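Local atomic coordinates of muconate cycloisomerase (Azorhizobium caulinodans, PDB entry 3MY9), a protein that belongs to the mandelate racemase/muconate lactonizing enzyme family of the enolase superfamily, pairing an N-terminal capping domain with a TIM-barrel-like domain. Residues F14-P19 with L367-I373. Numbering follows the deposited sequence.
Sequences FLVESP and LRGNAKI
The F14 ring carries L367 on one face, with CD2 4.1 Å from the ring centroid and 3° off the normal, a CH-pi contact. At the ring's edge, R368 NH2 comes within 3.9 Å of F14 CE1, the guanidinium and ring planes standing 75° apart, not a cation-pi stack; R368 NE is salt-bridged to E364. L367 CG lies opposite the backbone N (chi1 176°), and the second torsion splits the methyls: CD2 covers F14 while CD1 reaches V16 CG1 at 4.0 Å. V16 CB also meets A371 CB at 3.7 Å.

Two backbone hydrogen bonds, E17 N to K372 O (2.8 Å) and K372 N to E17 O (3.0 Å), define an antiparallel hydrogen-bonded pair; V16 and I373 form the adjoining non-hydrogen-bonded pair. E17 and K372 extend side by side, yet E17 OE2 and K372 NZ stay 5.9 Å apart, and E17 OE1 bonds to S34.

The C-terminal strand 372-373 thus joins the N-terminal domain's sheet beside strand 8-21, whose V16 and S18 also form backbone hydrogen bonds with strand 35-44. Main-chain bonds set the register and apolar packing seats helix 364-370, while the opposite charges of E17 and K372 probably add only weak attraction.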
# COMPACT_ATOMS: atom_id res chain seq x y z
N PHE A 14 18.97 6.65 48.43
CA PHE A 14 18.27 7.52 49.37
C PHE A 14 16.86 7.80 48.88
O PHE A 14 16.68 8.22 47.73
CB PHE A 14 18.99 8.86 49.51
CG PHE A 14 20.37 8.76 50.09
CD1 PHE A 14 20.57 8.91 51.45
CD2 PHE A 14 21.46 8.53 49.27
CE1 PHE A 14 21.84 8.83 51.99
CE2 PHE A 14 22.74 8.45 49.81
CZ PHE A 14 22.92 8.61 51.17
N LEU A 15 15.88 7.55 49.74
CA LEU A 15 14.53 8.05 49.51
C LEU A 15 14.46 9.36 50.28
O LEU A 15 14.64 9.36 51.51
CB LEU A 15 13.47 7.05 50.00
CG LEU A 15 12.05 7.24 49.45
CD1 LEU A 15 11.09 6.16 49.97
CD2 LEU A 15 11.52 8.61 49.80
N VAL A 16 14.24 10.47 49.57
CA VAL A 16 14.17 11.79 50.21
C VAL A 16 12.83 12.45 49.95
O VAL A 16 12.18 12.18 48.93
CB VAL A 16 15.27 12.75 49.70
CG1 VAL A 16 16.64 12.19 49.99
CG2 VAL A 16 15.11 13.02 48.21
N GLU A 17 12.43 13.31 50.88
CA GLU A 17 11.26 14.16 50.71
C GLU A 17 11.82 15.55 50.41
O GLU A 17 12.79 15.97 51.03
CB GLU A 17 10.43 14.18 51.99
CG GLU A 17 8.92 14.23 51.76
CD GLU A 17 8.12 14.54 53.03
OE1 GLU A 17 6.88 14.70 52.93
OE2 GLU A 17 8.71 14.62 54.12
N SER A 18 11.21 16.26 49.46
CA SER A 18 11.63 17.63 49.12
C SER A 18 10.43 18.56 49.09
O SER A 18 9.35 18.16 48.65
CB SER A 18 12.35 17.65 47.77
OG SER A 18 13.64 17.07 47.88
N PRO A 19 10.61 19.82 49.54
CA PRO A 19 9.46 20.72 49.58
C PRO A 19 9.20 21.42 48.25
O PRO A 19 10.14 21.73 47.51
CB PRO A 19 9.84 21.73 50.68
CG PRO A 19 11.34 21.70 50.76
CD PRO A 19 11.84 20.48 50.01
N LEU A 367 22.62 17.54 51.37
CA LEU A 367 21.63 16.46 51.25
C LEU A 367 20.76 16.31 52.50
O LEU A 367 19.53 16.37 52.40
CB LEU A 367 22.33 15.13 50.96
CG LEU A 367 21.43 13.88 50.92
CD1 LEU A 367 20.15 14.13 50.13
CD2 LEU A 367 22.19 12.70 50.33
N ARG A 368 21.38 16.12 53.66
CA ARG A 368 20.63 15.83 54.89
C ARG A 368 20.03 17.08 55.56
O ARG A 368 19.39 16.96 56.60
CB ARG A 368 21.52 15.08 55.90
CG ARG A 368 21.97 13.70 55.42
CD ARG A 368 22.67 12.93 56.54
NE ARG A 368 23.38 11.76 56.01
CZ ARG A 368 22.89 10.52 55.94
NH1 ARG A 368 21.67 10.23 56.38
NH2 ARG A 368 23.65 9.55 55.42
N GLY A 369 20.26 18.25 54.96
CA GLY A 369 19.75 19.51 55.49
C GLY A 369 18.76 20.23 54.59
O GLY A 369 18.20 21.25 54.99
N ASN A 370 18.56 19.71 53.38
CA ASN A 370 17.56 20.27 52.45
C ASN A 370 16.50 19.27 51.99
O ASN A 370 15.54 19.67 51.35
CB ASN A 370 18.26 20.92 51.25
CG ASN A 370 19.15 22.08 51.65
OD1 ASN A 370 18.80 22.88 52.52
ND2 ASN A 370 20.32 22.19 51.03
N ALA A 371 16.65 18.00 52.35
CA ALA A 371 15.63 16.99 52.12
C ALA A 371 15.48 16.09 53.35
O ALA A 371 16.46 15.80 54.04
CB ALA A 371 15.99 16.16 50.91
N LYS A 372 14.25 15.64 53.62
CA LYS A 372 13.98 14.73 54.75
C LYS A 372 14.08 13.27 54.29
O LYS A 372 13.30 12.81 53.46
CB LYS A 372 12.59 14.99 55.36
CG LYS A 372 12.49 16.27 56.20
CD LYS A 372 11.25 16.28 57.09
CE LYS A 372 11.09 17.61 57.81
NZ LYS A 372 10.17 17.52 58.99
N ILE A 373 15.04 12.56 54.87
CA ILE A 373 15.41 11.21 54.43
C ILE A 373 14.56 10.11 55.06
O ILE A 373 14.65 9.87 56.28
CB ILE A 373 16.88 10.92 54.80
CG1 ILE A 373 17.81 11.92 54.12
CG2 ILE A 373 17.26 9.49 54.42
CD1 ILE A 373 19.24 11.75 54.55